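PDB 4H5G: amino acid ABC superfamily ATP binding cassette transporter, binding protein from Streptococcus pneumoniae, which binds L-arginine in the cleft of a type II periplasmic-binding fold and probably delivers amino acids to an ABC transporter for uptake. Local coordinates for residues S3-I8 against D210-V214; K13-S19 against K55-M61; E26-L30 against A235-V241; F63-L67 against A78-I82; L70-A75 against V202-K206. All coordinates share one frame; numbering follows the deposited sequence. Where two conformers were deposited one is given.

Four of the five contacts build one lobe of the type II binding-protein fold, and interaction 3 ties the C-terminal tail to it. Interaction 2 joins strands 13-18 and 55-60 of the parallel sheet and touches all the others. Interactions 4 and 5 share helix 66-71, their centres about 10 Å apart, and alternate along the chain. Interaction 1, at the far end, packs the first helix on helix 209-225; its centre lies about 30 Å from that of interaction 3. Both it and interaction 3 join an early segment to a late one, bringing the chain ends back to this lobe. Interactions 2 and 4 meet the bound arginine directly, and Glu26 of segment 26-30 reaches it too.

Interaction 1. Residues S3-I8 against D210-V214; sequences SAVEAI and DLKEV
Helices 4-8 and 210-214 cross steeply, their axes 78° apart and 9.5 Å at closest approach, with Val5 and Leu211 the nearest backbone pair. The polar half of the contact is built on Asp210. Its CG lies between the backbone N and the carbonyl carbon (chi1 60°), which lifts the carboxylate toward the first turn of helix 4-8. There OD2 takes the amide of Val5, with N to OD2 2.9 Å and an N-H...O angle of 172°; the N-H arrives from above the carboxylate plane. Two waters extend this grip. One donates to Asp210 OD2 and also bonds Ser3 OG, while the other accepts from Ala4 N and lies within bonding distance of Asp210 OD1. Ser3 itself is the N-cap, its OG receiving the amide of Glu6 at 3.2 Å from Glu6 N.

Apolar groups fill the rest. CB of Ala4 rests on CB of Leu211 at 4.0 Å, and Val5 CG2 lies over the start of the second helix, 4.2 Å from Val214 CG2. The end of Ile8 crosses Leu211 at about a right angle, its CD1 3.6 Å from Leu211 CD2. Leu52 of helix 40-52 closes on Val5, Leu211 and Val214, so three helices meet here.

Asp210 thus accepts directly from the Val5 amide and reaches that of Ala4 through a water; neither amide has a preceding helical carbonyl to bond. Its negative charge at the N-terminal end of helix 4-11 probably interacts favourably with the helix dipole.

Interaction 2. Residues K13-S19 against K55-M61; sequences KLVVATS and KLEILSM. With ARG (arginine), chain L.
Lys13 to Thr18 run parallel to Lys55 to Ser60, joined by six backbone hydrogen bonds, from Leu14 N to Lys55 O (2.7 Å) at one end to Met61 N to Thr18 O (3.0 Å) at the other. The tight part lies on the face of Leu14, Val16, Leu56 and Ile58, which turns to helix 40-52. Leu56 bends its CD1 back across to Val16 CG2, 3.6 Å away. Further along, the two CG2 methyls of Thr18 and Ile58 meet at 3.7 Å. That methyl of Thr18 sits between its backbone N and carbonyl carbon because OG1 is anti to N (chi1 -161°), where it bonds Val79 O.

On the face of Lys13, Val15 and Glu57 the contact opens to solvent near the strand starts, where Lys55 and Glu57 are exposed. The extended Glu57 lies alongside Val15, with OE2 3.5 Å from Val15 CG2, while Lys13 passes obliquely: its CD approaches Glu57 OE1, but NZ stays 4.3 Å from Glu57 OE2, beyond a salt bridge. Near the other end Met61 curls its CE onto Ala17 CB at 3.8 Å.

Beyond the last strand bond, Ser19 O accepts from NH1 of the bound arginine at 2.9 Å. A parallel sheet between helices 40-52 and 66-71, with ligand-binding residues just past its strand ends, is usual in a type II periplasmic-binding lobe.

Interaction 3. Residues E26-L30 against A235-V241; sequences EFQSL and AASLTEV
Apolar contacts centre on Phe27, whose ring points into the tail that follows helix 227-235. With chi1 at 58° the ring swings over its own backbone, toward the turn Ala235-Leu238. Leu238 CB meets the ring edge in plane, 4.0 Å from Phe27 CZ, and Ala235 CB comes within 4.1 Å of Phe27 CE1. The aliphatic part of Glu240 crosses the ring obliquely, its CB 3.9 Å from Phe27 CD2. At the chain end, the exposed Val241 lays its CB against Gln28 CB.

Direct hydrogen bonds number two. Val241 N gives its proton to Gln28 O (2.9 Å), coming from above the carbonyl plane, and the same oxygen receives a CA-H...O contact from Glu240. The hydroxyl of Ser29 donates to Thr239 O at 2.6 Å, lying in the plane of that carbonyl and at 160° to its C=O bond.

Waters carry two further links: one accepts from Gln28 N and donates to Glu240 OE2, the other accepts from Leu30 N and donates to Thr239 O. Strand 34-38 pairs with the opposite edge of strand 27-31, through Phe27 and Ser29.

The tail is therefore held to the outer edge of this two-stranded hairpin, over the buried Phe27 ring, through two carbonyls: Thr239 O, with the serine hydroxyl and a water as donors, and Gln28 O, with the Val241 amide. The water at Glu240 adds to them.

Interaction 4. Residues F63-L67 against A78-I82; sequences FDNVL and AVAGI. With ARG (arginine), chain L.
The arginine pocket is lined here by Phe63, just ahead of helix 66-71, and by the loop Ala80-Ile82 that leaves strand 77-78. CG of Phe63 is anti to the backbone N (chi1 -176°), which extends the ring into the cleft beside the ligand. Over one ring face lies the ligand's CD, 3.5 Å above the plane and offset toward the rim, while NE of the ligand lies 3.3 Å from Phe63 CD1. The ring edge at Phe63 CE1 is met near its plane by Ile82 CG1, 4.0 Å away.

Two loop carbonyls point at the ligand. Ala80 O accepts from the arginine NE at 2.9 Å and weakly from its NH1, and Gly81 O accepts from the ligand's alpha-amino N at 2.8 Å. Gly81 has positive phi, allowing the loop to bend so that successive carbonyls serve the side chain and the amino group of one ligand. This mixture of aromatic wall and backbone acceptors belongs to the cleft of a type II periplasmic-binding protein; Asp171, Ser83, Arg88 and Val133 are among its further ligand partners.

Behind the pocket the packing is purely apolar. Val66 sets CG1 against Ala78 CB at 3.6 Å and approaches Ile82 CD1, crossing that side chain obliquely. Leu67 slides past Ile82 in the opposite direction, Leu67 CD2 to Ile82 CD1 4.2 Å. Phe92 of strand 92-94 adjoins Leu67.

Interaction 5. Residues L70-A75 against V202-K206; sequences LQTGKA and VALRK. With ACT (acetate ion), chain G.
Leu70 O accepts two protons: one from Arg205 NH1, 2.9 Å away and in the plane of both the carbonyl and the guanidinium, and one from Gly73 N inside its own turn. The same NH1 gives its other hydrogen to Ala75 O at 2.8 Å, so one nitrogen bridges the end of helix 66-71 and the loop that leads into strand 77-78. Both carbonyls lie at the guanidinium edge, which fixes the group's rotation. CD of Arg205 passes 3.3 Å from Leu70 O, and the bend at chi3 (-61°) beyond it turns the guanidinium toward the two carbonyls.

The NE and NH2 edge of the guanidinium meets an acetate, probably from the crystallisation liquor: Arg205 NE donates to its O at 2.9 Å, and NH2 weakly to OXT. NH2 also donates to a water. Gly73 ends the helix in a Schellman motif with phi 94°, and its CA lies 3.7 Å from Arg205 NH1.

Below the polar layer Leu70 packs inward, CG anti to its own N (chi1 169°), with CD2 3.6 Å from Ala203 CB. Ala78 of strand 77-78 and Phe92 of strand 92-94 neighbour Leu70. Strand 203-205 pairs with 92-94 and also bonds Ala78 through Ala203; from its other side Leu204 rests on Leu211 of helix 209-225, placing the strand between that helix and helix 66-71.

Interaction 1. Residues S3-I8 against D210-V214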
# COMPACT_ATOMS: atom_id res chain seq x y z
N SER A 3 16.45 -21.62 -8.62
CA SER A 3 15.21 -22.06 -7.98
C SER A 3 14.85 -21.18 -6.78
O SER A 3 15.41 -21.36 -5.68
CB SER A 3 15.33 -23.52 -7.54
OG SER A 3 14.18 -23.91 -6.81
N ALA A 4 13.93 -20.25 -6.98
CA ALA A 4 13.51 -19.36 -5.90
C ALA A 4 12.94 -20.14 -4.72
O ALA A 4 13.30 -19.89 -3.58
CB ALA A 4 12.51 -18.32 -6.42
N VAL A 5 12.05 -21.10 -4.99
CA VAL A 5 11.44 -21.86 -3.88
C VAL A 5 12.49 -22.63 -3.06
O VAL A 5 12.49 -22.54 -1.83
CB VAL A 5 10.28 -22.78 -4.35
CG1 VAL A 5 9.86 -23.75 -3.24
CG2 VAL A 5 9.07 -21.94 -4.81
N GLU A 6 13.39 -23.34 -3.72
CA GLU A 6 14.43 -24.09 -3.00
C GLU A 6 15.37 -23.16 -2.24
O GLU A 6 15.83 -23.49 -1.14
CB GLU A 6 15.25 -24.97 -3.96
CG GLU A 6 14.45 -26.05 -4.68
CD GLU A 6 14.63 -27.43 -4.06
OE1 GLU A 6 15.12 -27.53 -2.91
OE2 GLU A 6 14.28 -28.42 -4.74
N ALA A 7 15.66 -22.00 -2.82
CA ALA A 7 16.58 -21.04 -2.19
C ALA A 7 15.94 -20.48 -0.92
O ALA A 7 16.61 -20.31 0.10
CB ALA A 7 16.95 -19.93 -3.14
N ILE A 8 14.65 -20.18 -1.00
CA ILE A 8 13.91 -19.69 0.17
C ILE A 8 13.87 -20.76 1.26
O ILE A 8 14.12 -20.48 2.45
CB ILE A 8 12.48 -19.22 -0.24
CG1 ILE A 8 12.58 -17.84 -0.92
CG2 ILE A 8 11.57 -19.15 0.99
CD1 ILE A 8 11.37 -17.49 -1.81
N ASP A 210 8.13 -20.30 -10.31
CA ASP A 210 7.88 -21.29 -9.26
C ASP A 210 7.34 -20.62 -7.99
O ASP A 210 6.35 -21.08 -7.40
CB ASP A 210 9.13 -22.13 -8.97
CG ASP A 210 10.32 -21.30 -8.50
OD1 ASP A 210 10.47 -20.14 -8.95
OD2 ASP A 210 11.10 -21.82 -7.68
N LEU A 211 7.97 -19.53 -7.57
CA LEU A 211 7.50 -18.81 -6.38
C LEU A 211 6.17 -18.12 -6.66
O LEU A 211 5.28 -18.11 -5.82
CB LEU A 211 8.57 -17.80 -5.92
CG LEU A 211 8.22 -16.92 -4.72
CD1 LEU A 211 7.90 -17.77 -3.49
CD2 LEU A 211 9.37 -15.95 -4.42
N LYS A 212 6.01 -17.57 -7.86
CA LYS A 212 4.73 -16.93 -8.22
C LYS A 212 3.55 -17.90 -8.10
O LYS A 212 2.47 -17.52 -7.63
CB LYS A 212 4.79 -16.34 -9.64
CG LYS A 212 3.44 -15.72 -10.12
CD LYS A 212 3.57 -14.95 -11.44
CE LYS A 212 2.28 -15.02 -12.27
NZ LYS A 212 1.07 -14.40 -11.60
N GLU A 213 3.76 -19.16 -8.49
CA GLU A 213 2.70 -20.18 -8.39
C GLU A 213 2.26 -20.37 -6.95
O GLU A 213 1.06 -20.53 -6.67
CB GLU A 213 3.16 -21.53 -8.98
CG GLU A 213 3.30 -21.54 -10.50
CD GLU A 213 3.43 -22.92 -11.08
OE1 GLU A 213 3.30 -23.91 -10.31
OE2 GLU A 213 3.65 -23.02 -12.31
N VAL A 214 3.23 -20.39 -6.04
CA VAL A 214 2.91 -20.57 -4.62
C VAL A 214 2.18 -19.34 -4.09
O VAL A 214 1.17 -19.45 -3.39
CB VAL A 214 4.17 -20.81 -3.77
CG1 VAL A 214 3.80 -20.98 -2.29
CG2 VAL A 214 4.92 -22.03 -4.28
O HOH W 1 11.62 -24.33 -7.81
O HOH W 2 12.95 -19.53 -9.67

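Interaction 2. Residues K13-S19 against K55-M61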
# COMPACT_ATOMS: atom_id res chain seq x y z
N LYS A 13 13.86 -18.65 5.45
CA LYS A 13 13.05 -17.45 5.65
C LYS A 13 12.56 -16.84 4.35
O LYS A 13 13.22 -16.95 3.32
CB LYS A 13 13.83 -16.41 6.44
CG LYS A 13 15.06 -15.90 5.73
CD LYS A 13 15.75 -14.78 6.53
CE LYS A 13 17.13 -14.49 5.97
NZ LYS A 13 17.11 -14.26 4.49
N LEU A 14 11.41 -16.18 4.41
CA LEU A 14 10.88 -15.43 3.27
C LEU A 14 11.01 -13.95 3.60
O LEU A 14 10.41 -13.47 4.56
CB LEU A 14 9.40 -15.78 3.09
CG LEU A 14 8.66 -15.01 2.00
CD1 LEU A 14 9.08 -15.48 0.60
CD2 LEU A 14 7.14 -15.17 2.19
N VAL A 15 11.81 -13.21 2.83
CA VAL A 15 12.06 -11.81 3.16
C VAL A 15 11.12 -10.95 2.32
O VAL A 15 11.11 -11.06 1.11
CB VAL A 15 13.52 -11.42 2.89
CG1 VAL A 15 13.76 -9.95 3.21
CG2 VAL A 15 14.47 -12.33 3.69
N VAL A 16 10.33 -10.11 2.98
CA VAL A 16 9.32 -9.32 2.28
C VAL A 16 9.57 -7.84 2.54
O VAL A 16 9.57 -7.41 3.69
CB VAL A 16 7.90 -9.69 2.80
CG1 VAL A 16 6.84 -8.77 2.19
CG2 VAL A 16 7.57 -11.16 2.52
N ALA A 17 9.80 -7.08 1.48
CA ALA A 17 10.02 -5.63 1.58
C ALA A 17 8.67 -4.93 1.68
O ALA A 17 7.75 -5.22 0.91
CB ALA A 17 10.79 -5.13 0.38
N THR A 18 8.55 -3.99 2.61
CA THR A 18 7.29 -3.25 2.77
C THR A 18 7.56 -1.86 3.33
O THR A 18 8.66 -1.55 3.75
CB THR A 18 6.27 -3.99 3.67
OG1 THR A 18 4.96 -3.47 3.42
CG2 THR A 18 6.59 -3.80 5.16
N SER A 19 6.51 -1.03 3.35
CA SER A 19 6.59 0.33 3.88
C SER A 19 5.45 0.51 4.87
O SER A 19 4.32 0.77 4.48
CB SER A 19 6.49 1.35 2.74
OG SER A 19 6.33 2.68 3.22
N LYS A 55 10.17 -19.05 7.99
CA LYS A 55 9.88 -17.87 8.80
C LYS A 55 9.63 -16.66 7.91
O LYS A 55 10.20 -16.54 6.82
CB LYS A 55 11.05 -17.57 9.75
CG LYS A 55 11.35 -18.66 10.76
CD LYS A 55 12.20 -18.12 11.91
CE LYS A 55 13.66 -17.98 11.50
NZ LYS A 55 14.47 -17.35 12.59
N LEU A 56 8.78 -15.75 8.37
CA LEU A 56 8.57 -14.49 7.65
C LEU A 56 9.53 -13.44 8.22
O LEU A 56 9.61 -13.27 9.44
CB LEU A 56 7.14 -14.00 7.87
CG LEU A 56 6.82 -12.62 7.29
CD1 LEU A 56 6.95 -12.62 5.76
CD2 LEU A 56 5.42 -12.18 7.71
N GLU A 57 10.25 -12.74 7.35
CA GLU A 57 11.09 -11.63 7.79
C GLU A 57 10.62 -10.38 7.07
O GLU A 57 10.66 -10.31 5.84
CB GLU A 57 12.56 -11.92 7.47
CG GLU A 57 13.50 -10.79 7.82
CD GLU A 57 14.96 -11.21 7.70
OE1 GLU A 57 15.45 -11.92 8.61
OE2 GLU A 57 15.60 -10.86 6.70
N ILE A 58 10.15 -9.40 7.82
CA ILE A 58 9.66 -8.15 7.22
C ILE A 58 10.79 -7.13 7.18
O ILE A 58 11.44 -6.87 8.19
CB ILE A 58 8.48 -7.57 8.03
CG1 ILE A 58 7.27 -8.50 7.98
CG2 ILE A 58 8.09 -6.20 7.49
CD1 ILE A 58 6.66 -8.66 6.62
N LEU A 59 11.03 -6.58 6.00
CA LEU A 59 12.08 -5.58 5.83
C LEU A 59 11.39 -4.25 5.57
O LEU A 59 10.80 -4.05 4.52
CB LEU A 59 12.96 -5.97 4.63
CG LEU A 59 14.13 -5.05 4.27
CD1 LEU A 59 15.14 -4.95 5.42
CD2 LEU A 59 14.80 -5.57 3.00
N SER A 60 11.45 -3.34 6.55
CA SER A 60 10.74 -2.06 6.45
C SER A 60 11.60 -0.95 5.86
O SER A 60 12.78 -0.80 6.21
CB SER A 60 10.24 -1.62 7.84
OG SER A 60 9.23 -2.49 8.31
N MET A 61 11.00 -0.15 4.99
CA MET A 61 11.70 0.98 4.38
C MET A 61 10.67 1.96 3.85
O MET A 61 9.48 1.74 4.02
CB MET A 61 12.55 0.47 3.23
CG MET A 61 11.70 -0.11 2.11
SD MET A 61 12.73 -1.11 1.02
CE MET A 61 13.04 -2.53 2.07
N ARG L . -0.97 1.73 -4.40
CA ARG L . 0.00 2.82 -4.59
C ARG L . 1.16 2.37 -5.46
O ARG L . 1.41 1.17 -5.65
CB ARG L . 0.54 3.33 -3.24
CG ARG L . 1.06 2.24 -2.31
CD ARG L . 1.77 2.85 -1.09
NE ARG L . 2.12 1.82 -0.10
CZ ARG L . 2.70 2.06 1.08
NH1 ARG L . 2.96 1.05 1.91
NH2 ARG L . 3.01 3.31 1.42
OXT ARG L . 1.87 3.21 -6.01

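Interaction 3. Residues E26-L30 against A235-V241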
# COMPACT_ATOMS: atom_id res chain seq x y z
N GLU A 26 -0.30 -2.09 5.88
CA GLU A 26 0.83 -2.32 6.79
C GLU A 26 1.10 -1.07 7.61
O GLU A 26 1.05 0.05 7.10
CB GLU A 26 2.10 -2.73 6.03
CG GLU A 26 2.47 -1.82 4.87
CD GLU A 26 1.85 -2.29 3.57
OE1 GLU A 26 1.68 -3.52 3.41
OE2 GLU A 26 1.53 -1.45 2.70
N PHE A 27 1.40 -1.27 8.89
CA PHE A 27 1.63 -0.17 9.81
C PHE A 27 2.25 -0.68 11.09
O PHE A 27 2.42 -1.88 11.27
CB PHE A 27 0.34 0.61 10.10
CG PHE A 27 -0.79 -0.22 10.69
CD1 PHE A 27 -1.51 -1.09 9.91
CD2 PHE A 27 -1.16 -0.07 12.02
CE1 PHE A 27 -2.56 -1.83 10.43
CE2 PHE A 27 -2.22 -0.81 12.56
CZ PHE A 27 -2.92 -1.69 11.77
N GLN A 28 2.59 0.25 11.98
CA GLN A 28 3.21 -0.12 13.25
C GLN A 28 2.17 -0.11 14.35
O GLN A 28 1.39 0.82 14.46
CB GLN A 28 4.31 0.87 13.61
CG GLN A 28 5.30 1.08 12.49
CD GLN A 28 6.64 0.48 12.79
OE1 GLN A 28 6.75 -0.70 13.15
NE2 GLN A 28 7.68 1.29 12.67
N SER A 29 2.20 -1.15 15.19
CA SER A 29 1.28 -1.24 16.31
C SER A 29 1.97 -1.86 17.52
O SER A 29 2.85 -2.71 17.38
CB SER A 29 0.05 -2.07 15.90
OG SER A 29 -0.96 -1.98 16.89
N LEU A 30 1.55 -1.41 18.70
CA LEU A 30 2.04 -1.94 19.97
C LEU A 30 1.40 -3.30 20.22
O LEU A 30 0.24 -3.38 20.62
CB LEU A 30 1.68 -0.98 21.10
CG LEU A 30 2.73 -0.19 21.88
CD1 LEU A 30 2.81 -0.68 23.32
CD2 LEU A 30 4.10 -0.24 21.21
N ALA A 235 -7.47 -5.49 10.95
CA ALA A 235 -6.42 -4.48 11.06
C ALA A 235 -7.00 -3.15 11.51
O ALA A 235 -6.37 -2.40 12.26
CB ALA A 235 -5.69 -4.33 9.71
N ALA A 236 -8.22 -2.87 11.06
CA ALA A 236 -8.90 -1.62 11.39
C ALA A 236 -9.17 -1.44 12.88
O ALA A 236 -9.38 -0.32 13.34
CB ALA A 236 -10.19 -1.48 10.59
N SER A 237 -9.13 -2.53 13.65
CA SER A 237 -9.41 -2.46 15.08
C SER A 237 -8.14 -2.29 15.91
O SER A 237 -8.20 -2.21 17.13
CB SER A 237 -10.19 -3.69 15.54
OG SER A 237 -9.33 -4.79 15.77
N LEU A 238 -6.99 -2.24 15.24
CA LEU A 238 -5.71 -2.03 15.92
C LEU A 238 -5.35 -0.55 16.00
O LEU A 238 -5.69 0.23 15.12
CB LEU A 238 -4.59 -2.77 15.20
CG LEU A 238 -4.73 -4.28 15.04
CD1 LEU A 238 -3.43 -4.87 14.49
CD2 LEU A 238 -5.13 -4.94 16.36
N THR A 239 -4.65 -0.17 17.07
CA THR A 239 -4.15 1.20 17.21
C THR A 239 -2.76 1.29 16.58
O THR A 239 -1.94 0.39 16.75
CB THR A 239 -4.05 1.58 18.69
OG1 THR A 239 -5.35 1.51 19.29
CG2 THR A 239 -3.50 2.99 18.86
N GLU A 240 -2.49 2.38 15.87
CA GLU A 240 -1.20 2.62 15.22
C GLU A 240 -0.30 3.49 16.10
O GLU A 240 -0.79 4.35 16.82
CB GLU A 240 -1.40 3.31 13.85
CG GLU A 240 -0.11 3.51 13.04
CD GLU A 240 -0.35 4.09 11.65
OE1 GLU A 240 -1.52 4.28 11.26
OE2 GLU A 240 0.64 4.37 10.93
N VAL A 241 1.00 3.29 16.00
CA VAL A 241 1.97 4.09 16.73
C VAL A 241 2.07 5.49 16.14
O VAL A 241 2.37 5.66 14.96
CB VAL A 241 3.36 3.43 16.70
CG1 VAL A 241 4.41 4.37 17.27
CG2 VAL A 241 3.32 2.11 17.47
O HOH W 3 2.99 3.17 11.02
O HOH W 4 -0.18 0.92 19.02

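Interaction 4. Residues F63-L67 against A78-I82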
# COMPACT_ATOMS: atom_id res chain seq x y z
N PHE A 63 8.38 3.73 0.95
CA PHE A 63 7.77 3.10 -0.21
C PHE A 63 8.61 3.21 -1.47
O PHE A 63 8.73 2.23 -2.21
CB PHE A 63 6.36 3.61 -0.49
CG PHE A 63 5.70 2.88 -1.63
CD1 PHE A 63 5.10 1.65 -1.43
CD2 PHE A 63 5.75 3.39 -2.93
CE1 PHE A 63 4.52 0.96 -2.49
CE2 PHE A 63 5.20 2.69 -3.99
CZ PHE A 63 4.58 1.49 -3.77
N ASP A 64 9.19 4.39 -1.70
CA ASP A 64 9.91 4.63 -2.95
C ASP A 64 11.18 3.80 -3.13
O ASP A 64 11.80 3.84 -4.20
CB ASP A 64 10.19 6.13 -3.18
CG ASP A 64 11.04 6.76 -2.10
OD1 ASP A 64 11.48 6.06 -1.17
OD2 ASP A 64 11.27 7.99 -2.18
N ASN A 65 11.54 3.02 -2.12
CA ASN A 65 12.66 2.09 -2.26
C ASN A 65 12.26 0.62 -2.19
O ASN A 65 13.12 -0.26 -2.28
CB ASN A 65 13.76 2.39 -1.23
CG ASN A 65 15.15 2.44 -1.86
OD1 ASN A 65 15.29 2.29 -3.07
ND2 ASN A 65 16.16 2.68 -1.04
N VAL A 66 10.97 0.35 -2.04
CA VAL A 66 10.50 -1.03 -1.89
C VAL A 66 10.77 -1.86 -3.16
O VAL A 66 11.37 -2.94 -3.09
CB VAL A 66 9.00 -1.07 -1.51
CG1 VAL A 66 8.40 -2.45 -1.75
CG2 VAL A 66 8.79 -0.66 -0.04
N LEU A 67 10.35 -1.35 -4.31
CA LEU A 67 10.59 -2.10 -5.55
C LEU A 67 12.09 -2.22 -5.89
O LEU A 67 12.56 -3.25 -6.37
CB LEU A 67 9.79 -1.50 -6.71
CG LEU A 67 8.29 -1.74 -6.55
CD1 LEU A 67 7.53 -0.96 -7.63
CD2 LEU A 67 7.96 -3.23 -6.65
N ALA A 78 7.99 -8.15 -2.70
CA ALA A 78 7.59 -6.85 -2.17
C ALA A 78 6.08 -6.87 -2.01
O ALA A 78 5.35 -7.22 -2.94
CB ALA A 78 8.03 -5.73 -3.09
N VAL A 79 5.61 -6.50 -0.82
CA VAL A 79 4.16 -6.48 -0.53
C VAL A 79 3.92 -5.19 0.23
O VAL A 79 4.33 -5.04 1.38
CB VAL A 79 3.73 -7.67 0.33
CG1 VAL A 79 2.20 -7.67 0.50
CG2 VAL A 79 4.17 -9.01 -0.31
N ALA A 80 3.27 -4.23 -0.43
CA ALA A 80 3.11 -2.90 0.17
C ALA A 80 1.97 -2.14 -0.47
O ALA A 80 2.12 -0.97 -0.82
CB ALA A 80 4.42 -2.11 0.03
N GLY A 81 0.83 -2.82 -0.64
CA GLY A 81 -0.31 -2.20 -1.31
C GLY A 81 0.10 -1.72 -2.69
O GLY A 81 -0.26 -0.62 -3.14
N ILE A 82 0.85 -2.57 -3.39
CA ILE A 82 1.49 -2.16 -4.64
C ILE A 82 0.57 -2.37 -5.83
O ILE A 82 0.20 -3.50 -6.14
CB ILE A 82 2.77 -2.98 -4.88
CG1 ILE A 82 3.75 -2.76 -3.72
CG2 ILE A 82 3.40 -2.61 -6.23
CD1 ILE A 82 4.98 -3.69 -3.78
N ARG L . -0.97 1.73 -4.40
CA ARG L . 0.00 2.82 -4.59
C ARG L . 1.16 2.37 -5.46
O ARG L . 1.41 1.17 -5.65
CB ARG L . 0.54 3.33 -3.24
CG ARG L . 1.06 2.24 -2.31
CD ARG L . 1.77 2.85 -1.09
NE ARG L . 2.12 1.82 -0.10
CZ ARG L . 2.70 2.06 1.08
NH1 ARG L . 2.96 1.05 1.91
NH2 ARG L . 3.01 3.31 1.42
OXT ARG L . 1.87 3.21 -6.01

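Interaction 5. Residues L70-A75 against V202-K206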
# COMPACT_ATOMS: atom_id res chain seq x y z
N LEU A 70 13.65 -4.99 -3.89
CA LEU A 70 13.30 -6.30 -4.46
C LEU A 70 14.17 -6.55 -5.67
O LEU A 70 14.77 -7.60 -5.81
CB LEU A 70 11.81 -6.32 -4.87
CG LEU A 70 11.34 -7.51 -5.72
CD1 LEU A 70 11.39 -8.85 -4.94
CD2 LEU A 70 9.91 -7.26 -6.23
N GLN A 71 14.26 -5.55 -6.53
CA GLN A 71 15.02 -5.67 -7.79
C GLN A 71 16.48 -6.04 -7.55
O GLN A 71 17.07 -6.84 -8.28
CB GLN A 71 14.93 -4.35 -8.57
CG GLN A 71 15.54 -4.39 -9.97
CD GLN A 71 15.42 -3.05 -10.70
OE1 GLN A 71 15.75 -2.94 -11.88
NE2 GLN A 71 14.96 -2.03 -9.98
N THR A 72 17.08 -5.45 -6.51
CA THR A 72 18.52 -5.66 -6.27
C THR A 72 18.84 -6.82 -5.33
O THR A 72 20.00 -7.02 -4.96
CB THR A 72 19.20 -4.38 -5.77
OG1 THR A 72 18.67 -4.03 -4.49
CG2 THR A 72 18.96 -3.22 -6.74
N GLY A 73 17.81 -7.55 -4.91
CA GLY A 73 18.00 -8.79 -4.16
C GLY A 73 17.98 -8.70 -2.64
O GLY A 73 18.40 -9.65 -1.96
N LYS A 74 17.50 -7.58 -2.11
CA LYS A 74 17.43 -7.38 -0.66
C LYS A 74 16.20 -8.08 -0.06
O LYS A 74 16.10 -8.24 1.15
CB LYS A 74 17.36 -5.89 -0.31
CG LYS A 74 18.45 -5.02 -0.93
CD LYS A 74 19.82 -5.34 -0.36
CE LYS A 74 20.91 -4.59 -1.12
NZ LYS A 74 20.98 -5.04 -2.54
N ALA A 75 15.26 -8.45 -0.92
CA ALA A 75 14.07 -9.19 -0.50
C ALA A 75 13.62 -10.16 -1.58
O ALA A 75 13.99 -10.00 -2.74
CB ALA A 75 12.93 -8.21 -0.15
N VAL A 202 1.33 -8.81 -5.29
CA VAL A 202 2.66 -9.05 -4.72
C VAL A 202 3.64 -8.96 -5.87
O VAL A 202 3.43 -9.58 -6.90
CB VAL A 202 2.71 -10.47 -4.12
CG1 VAL A 202 4.14 -10.81 -3.68
CG2 VAL A 202 1.72 -10.61 -2.94
N ALA A 203 4.72 -8.19 -5.69
CA ALA A 203 5.76 -8.08 -6.74
C ALA A 203 6.87 -9.11 -6.52
O ALA A 203 7.26 -9.39 -5.39
CB ALA A 203 6.35 -6.66 -6.75
N LEU A 204 7.36 -9.67 -7.63
CA LEU A 204 8.51 -10.59 -7.63
C LEU A 204 9.49 -10.17 -8.71
O LEU A 204 9.11 -9.50 -9.66
CB LEU A 204 8.06 -12.02 -7.97
CG LEU A 204 6.87 -12.61 -7.22
CD1 LEU A 204 5.54 -12.32 -7.96
CD2 LEU A 204 7.07 -14.12 -7.01
N ARG A 205 10.74 -10.60 -8.59
CA ARG A 205 11.66 -10.40 -9.72
C ARG A 205 11.20 -11.27 -10.89
O ARG A 205 10.53 -12.29 -10.70
CB ARG A 205 13.11 -10.72 -9.33
CG ARG A 205 13.73 -9.68 -8.38
CD ARG A 205 15.21 -9.98 -8.10
NE ARG A 205 15.38 -11.28 -7.45
CZ ARG A 205 15.24 -11.50 -6.15
NH1 ARG A 205 14.95 -10.48 -5.34
NH2 ARG A 205 15.40 -12.72 -5.65
N LYS A 206 11.54 -10.86 -12.11
CA LYS A 206 11.13 -11.64 -13.28
C LYS A 206 11.73 -13.04 -13.26
O LYS A 206 12.72 -13.28 -12.59
CB LYS A 206 11.48 -10.90 -14.58
CG LYS A 206 10.62 -9.66 -14.77
CD LYS A 206 10.40 -9.35 -16.23
CE LYS A 206 9.36 -8.26 -16.41
NZ LYS A 206 7.98 -8.80 -16.43
C ACT G . 16.58 -14.08 -8.60
O ACT G . 16.06 -13.31 -9.45
OXT ACT G . 15.84 -14.98 -8.14
CH3 ACT G . 18.01 -13.93 -8.17
O HOH W 5 15.80 -12.95 -2.86